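Local coordinates for protein Crov588 (PDB 6NYR) that is of unknown function but folds as a circular leucine-rich-repeat solenoid built from FNIP repeats in a Cafeteriavirus, at residues L253-Q264 with L275-Q286. Numbering follows the deposited sequence.
Sequences LTYLEFGRNFNQ and LTHITFGNNFNQ
Asn263 OD1 takes two hydrogen bonds from the next turn of the solenoid, one on each face of its amide plane: Asn285 N at 2.9 Å and Gln286 NE2 at 3.1 Å. CG of Asn263 stands anti to the backbone N (chi1 -167°), which carries the amide across to the neighbouring turn. Asn285 OD1 repeats the pattern one step on, accepting from Asn307 and Gln308, so the Asn263 bonds are one rung of an asparagine ladder.

At the other end, Thr254 O receives both Thr276 N (2.9 Å) and His277 N (3.0 Å). From there strands 255-257 and 277-279 run parallel: Leu256 N and O bond to His277 O and Thr279 N, and Phe258 N, just beyond the strand, to Thr279 O.

On the face bearing Tyr255, its ring and that of His277 form an offset stack, centroids 4.1 Å apart and planes at 7°; His299 continues the stack. Behind the strands, Leu275 CD2 packs on Leu253 CG and Leu256 CB. Phe258 CD2 touches Phe280 CD1 at 3.7 Å, the rings nearly parallel but slid apart, while Phe262 and Phe284 meet rim to rim.

Buried aliphatic and phenylalanine side chains thus join the repeats inside, while the Asn263 amide satisfies a backbone N-H beyond the strand pairing.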
loop_
_atom_site.group_PDB
_atom_site.type_symbol
_atom_site.label_atom_id
_atom_site.label_comp_id
_atom_site.label_asym_id
_atom_site.label_seq_id
_atom_site.Cartn_x
_atom_site.Cartn_y
_atom_site.Cartn_z
ATOM N N LEU A 253 15.341 -27.155 1.422
ATOM C CA LEU A 253 14.789 -25.925 1.980
ATOM C C LEU A 253 15.408 -24.693 1.328
ATOM O O LEU A 253 16.633 -24.583 1.216
ATOM C CB LEU A 253 15.027 -25.903 3.488
ATOM C CG LEU A 253 14.113 -25.058 4.371
ATOM C CD1 LEU A 253 12.674 -25.494 4.290
ATOM C CD2 LEU A 253 14.626 -25.135 5.819
ATOM N N THR A 254 14.552 -23.759 0.906
ATOM C CA THR A 254 15.005 -22.497 0.337
ATOM C C THR A 254 14.669 -21.276 1.181
ATOM O O THR A 254 15.404 -20.291 1.122
ATOM C CB THR A 254 14.401 -22.296 -1.061
ATOM O OG1 THR A 254 12.970 -22.293 -0.975
ATOM C CG2 THR A 254 14.849 -23.408 -2.002
ATOM N N TYR A 255 13.576 -21.306 1.942
ATOM C CA TYR A 255 13.179 -20.199 2.805
ATOM C C TYR A 255 13.071 -20.691 4.243
ATOM O O TYR A 255 12.366 -21.670 4.516
ATOM C CB TYR A 255 11.832 -19.602 2.368
ATOM C CG TYR A 255 11.881 -18.738 1.125
ATOM C CD1 TYR A 255 12.312 -19.257 -0.088
ATOM C CD2 TYR A 255 11.471 -17.409 1.159
ATOM C CE1 TYR A 255 12.354 -18.475 -1.226
ATOM C CE2 TYR A 255 11.506 -16.620 0.024
ATOM C CZ TYR A 255 11.949 -17.159 -1.167
ATOM O OH TYR A 255 11.985 -16.375 -2.298
ATOM N N LEU A 256 13.746 -20.000 5.163
ATOM C CA LEU A 256 13.710 -20.329 6.586
ATOM C C LEU A 256 13.451 -19.057 7.378
ATOM O O LEU A 256 14.214 -18.091 7.269
ATOM C CB LEU A 256 15.024 -20.974 7.040
ATOM C CG LEU A 256 15.178 -21.247 8.537
ATOM C CD1 LEU A 256 14.245 -22.372 8.982
ATOM C CD2 LEU A 256 16.620 -21.571 8.911
ATOM N N GLU A 257 12.380 -19.049 8.165
ATOM C CA GLU A 257 12.061 -17.902 9.006
ATOM C C GLU A 257 11.848 -18.362 10.441
ATOM O O GLU A 257 11.032 -19.253 10.699
ATOM C CB GLU A 257 10.810 -17.166 8.511
ATOM C CG GLU A 257 10.370 -16.026 9.421
ATOM C CD GLU A 257 9.325 -15.128 8.780
ATOM O OE1 GLU A 257 8.935 -15.397 7.624
ATOM O OE2 GLU A 257 8.912 -14.141 9.421
ATOM N N PHE A 258 12.580 -17.752 11.368
ATOM C CA PHE A 258 12.361 -17.974 12.787
ATOM C C PHE A 258 11.417 -16.912 13.341
ATOM O O PHE A 258 11.289 -15.814 12.795
ATOM C CB PHE A 258 13.679 -17.935 13.560
ATOM C CG PHE A 258 14.617 -19.052 13.217
ATOM C CD1 PHE A 258 14.425 -20.321 13.734
ATOM C CD2 PHE A 258 15.699 -18.826 12.388
ATOM C CE1 PHE A 258 15.291 -21.348 13.420
ATOM C CE2 PHE A 258 16.571 -19.850 12.069
ATOM C CZ PHE A 258 16.367 -21.114 12.587
ATOM N N GLY A 259 10.771 -17.250 14.455
ATOM C CA GLY A 259 9.897 -16.330 15.148
ATOM C C GLY A 259 10.613 -15.592 16.263
ATOM O O GLY A 259 11.835 -15.659 16.419
ATOM N N ARG A 260 9.818 -14.895 17.074
ATOM C CA ARG A 260 10.372 -13.987 18.073
ATOM C C ARG A 260 11.429 -14.657 18.945
ATOM O O ARG A 260 12.544 -14.143 19.089
ATOM C CB ARG A 260 9.239 -13.428 18.940
ATOM C CG ARG A 260 9.713 -12.522 20.067
ATOM C CD ARG A 260 8.550 -11.805 20.741
ATOM N NE ARG A 260 9.015 -10.913 21.798
ATOM C CZ ARG A 260 9.318 -11.312 23.031
ATOM N NH1 ARG A 260 9.202 -12.588 23.364
ATOM N NH2 ARG A 260 9.734 -10.433 23.928
ATOM N N ASN A 261 11.102 -15.809 19.530
ATOM C CA ASN A 261 11.843 -16.300 20.682
ATOM C C ASN A 261 13.023 -17.206 20.346
ATOM O O ASN A 261 13.790 -17.541 21.256
ATOM C CB ASN A 261 10.900 -17.066 21.625
ATOM C CG ASN A 261 9.912 -16.163 22.340
ATOM O OD1 ASN A 261 9.935 -14.937 22.181
ATOM N ND2 ASN A 261 9.031 -16.769 23.129
ATOM N N PHE A 262 13.195 -17.625 19.098
ATOM C CA PHE A 262 14.301 -18.527 18.802
ATOM C C PHE A 262 15.631 -17.846 19.106
ATOM O O PHE A 262 15.939 -16.789 18.546
ATOM C CB PHE A 262 14.284 -18.979 17.351
ATOM C CG PHE A 262 15.450 -19.853 16.991
ATOM C CD1 PHE A 262 15.400 -21.220 17.205
ATOM C CD2 PHE A 262 16.607 -19.307 16.468
ATOM C CE1 PHE A 262 16.473 -22.028 16.879
ATOM C CE2 PHE A 262 17.685 -20.107 16.145
ATOM C CZ PHE A 262 17.618 -21.471 16.349
ATOM N N ASN A 263 16.432 -18.462 19.968
ATOM C CA ASN A 263 17.707 -17.898 20.385
ATOM C C ASN A 263 18.661 -19.036 20.751
ATOM O O ASN A 263 19.219 -19.111 21.837
ATOM C CB ASN A 263 17.498 -16.939 21.554
ATOM C CG ASN A 263 18.724 -16.088 21.829
ATOM O OD1 ASN A 263 19.641 -16.015 21.006
ATOM N ND2 ASN A 263 18.747 -15.435 22.981
ATOM N N GLN A 264 18.861 -19.957 19.810
ATOM C CA GLN A 264 19.733 -21.105 20.003
ATOM C C GLN A 264 20.966 -20.992 19.113
ATOM O O GLN A 264 20.930 -20.369 18.049
ATOM C CB GLN A 264 19.008 -22.417 19.682
ATOM C CG GLN A 264 17.826 -22.706 20.586
ATOM C CD GLN A 264 18.228 -22.875 22.038
ATOM O OE1 GLN A 264 19.247 -23.502 22.351
ATOM N NE2 GLN A 264 17.434 -22.306 22.935
ATOM N N LEU A 275 19.475 -23.282 1.174
ATOM C CA LEU A 275 18.750 -22.106 1.637
ATOM C C LEU A 275 19.210 -20.850 0.905
ATOM O O LEU A 275 20.408 -20.563 0.824
ATOM C CB LEU A 275 18.940 -21.929 3.144
ATOM C CG LEU A 275 18.063 -22.768 4.071
ATOM C CD1 LEU A 275 18.571 -22.654 5.512
ATOM C CD2 LEU A 275 16.603 -22.350 3.988
ATOM N N THR A 276 18.245 -20.097 0.383
ATOM C CA THR A 276 18.507 -18.794 -0.214
ATOM C C THR A 276 18.075 -17.636 0.673
ATOM O O THR A 276 18.707 -16.574 0.637
ATOM C CB THR A 276 17.799 -18.678 -1.569
ATOM O OG1 THR A 276 16.414 -19.025 -1.421
ATOM C CG2 THR A 276 18.451 -19.599 -2.593
ATOM N N HIS A 277 17.016 -17.811 1.462
ATOM C CA HIS A 277 16.486 -16.758 2.318
ATOM C C HIS A 277 16.457 -17.218 3.769
ATOM O O HIS A 277 15.873 -18.262 4.084
ATOM C CB HIS A 277 15.073 -16.350 1.887
ATOM C CG HIS A 277 15.008 -15.706 0.539
ATOM N ND1 HIS A 277 15.395 -16.351 -0.618
ATOM C CD2 HIS A 277 14.606 -14.469 0.162
ATOM C CE1 HIS A 277 15.232 -15.542 -1.647
ATOM N NE2 HIS A 277 14.754 -14.394 -1.202
ATOM N N ILE A 278 17.082 -16.439 4.648
ATOM C CA ILE A 278 17.024 -16.662 6.088
ATOM C C ILE A 278 16.560 -15.380 6.762
ATOM O O ILE A 278 17.124 -14.307 6.526
ATOM C CB ILE A 278 18.386 -17.101 6.663
ATOM C CG1 ILE A 278 18.751 -18.492 6.140
ATOM C CG2 ILE A 278 18.362 -17.088 8.186
ATOM C CD1 ILE A 278 20.136 -18.954 6.520
ATOM N N THR A 279 15.543 -15.495 7.608
ATOM C CA THR A 279 15.083 -14.400 8.449
ATOM C C THR A 279 15.117 -14.858 9.898
ATOM O O THR A 279 14.617 -15.941 10.222
ATOM C CB THR A 279 13.670 -13.955 8.068
ATOM O OG1 THR A 279 13.677 -13.438 6.729
ATOM C CG2 THR A 279 13.169 -12.875 9.025
ATOM N N PHE A 280 15.727 -14.053 10.758
ATOM C CA PHE A 280 15.735 -14.308 12.191
ATOM C C PHE A 280 14.643 -13.484 12.863
ATOM O O PHE A 280 14.196 -12.456 12.346
ATOM C CB PHE A 280 17.097 -13.976 12.816
ATOM C CG PHE A 280 18.167 -14.981 12.509
ATOM C CD1 PHE A 280 18.180 -16.214 13.138
ATOM C CD2 PHE A 280 19.167 -14.688 11.600
ATOM C CE1 PHE A 280 19.164 -17.142 12.859
ATOM C CE2 PHE A 280 20.161 -15.613 11.316
ATOM C CZ PHE A 280 20.158 -16.840 11.948
ATOM N N GLY A 281 14.222 -13.951 14.040
ATOM C CA GLY A 281 13.236 -13.253 14.831
ATOM C C GLY A 281 13.878 -12.252 15.772
ATOM O O GLY A 281 15.092 -12.054 15.791
ATOM N N ASN A 282 13.026 -11.620 16.579
ATOM C CA ASN A 282 13.470 -10.498 17.399
ATOM C C ASN A 282 14.622 -10.885 18.321
ATOM O O ASN A 282 15.582 -10.120 18.473
ATOM C CB ASN A 282 12.297 -9.957 18.219
ATOM C CG ASN A 282 12.516 -8.529 18.673
ATOM O OD1 ASN A 282 13.417 -8.250 19.462
ATOM N ND2 ASN A 282 11.679 -7.619 18.190
ATOM N N ASN A 283 14.557 -12.070 18.933
ATOM C CA ASN A 283 15.441 -12.377 20.047
ATOM C C ASN A 283 16.734 -13.078 19.664
ATOM O O ASN A 283 17.606 -13.225 20.529
ATOM C CB ASN A 283 14.746 -13.271 21.083
ATOM C CG ASN A 283 13.664 -12.558 21.841
ATOM O OD1 ASN A 283 13.482 -11.349 21.701
ATOM N ND2 ASN A 283 12.937 -13.301 22.665
ATOM N N PHE A 284 16.885 -13.543 18.428
ATOM C CA PHE A 284 18.092 -14.283 18.092
ATOM C C PHE A 284 19.321 -13.404 18.292
ATOM O O PHE A 284 19.417 -12.313 17.720
ATOM C CB PHE A 284 18.047 -14.794 16.659
ATOM C CG PHE A 284 19.297 -15.520 16.252
ATOM C CD1 PHE A 284 19.489 -16.846 16.605
ATOM C CD2 PHE A 284 20.283 -14.876 15.522
ATOM C CE1 PHE A 284 20.640 -17.515 16.239
ATOM C CE2 PHE A 284 21.436 -15.541 15.153
ATOM C CZ PHE A 284 21.613 -16.862 15.513
ATOM N N ASN A 285 20.268 -13.891 19.088
ATOM C CA ASN A 285 21.457 -13.117 19.420
ATOM C C ASN A 285 22.607 -14.070 19.749
ATOM O O ASN A 285 23.290 -13.939 20.765
ATOM C CB ASN A 285 21.162 -12.151 20.570
ATOM C CG ASN A 285 22.221 -11.076 20.706
ATOM O OD1 ASN A 285 23.039 -10.883 19.802
ATOM N ND2 ASN A 285 22.203 -10.358 21.823
ATOM N N GLN A 286 22.826 -15.049 18.880
ATOM C CA GLN A 286 23.899 -16.020 19.025
ATOM C C GLN A 286 24.975 -15.776 17.974
ATOM O O GLN A 286 24.691 -15.329 16.859
ATOM C CB GLN A 286 23.363 -17.449 18.892
ATOM C CG GLN A 286 22.352 -17.860 19.957
ATOM C CD GLN A 286 22.925 -17.794 21.361
ATOM O OE1 GLN A 286 24.053 -18.220 21.601
ATOM N NE2 GLN A 286 22.148 -17.265 22.296
HETATM O O HOH W 1 13.491 -15.630 5.090
HETATM O O HOH W 2 13.712 -16.223 23.601
#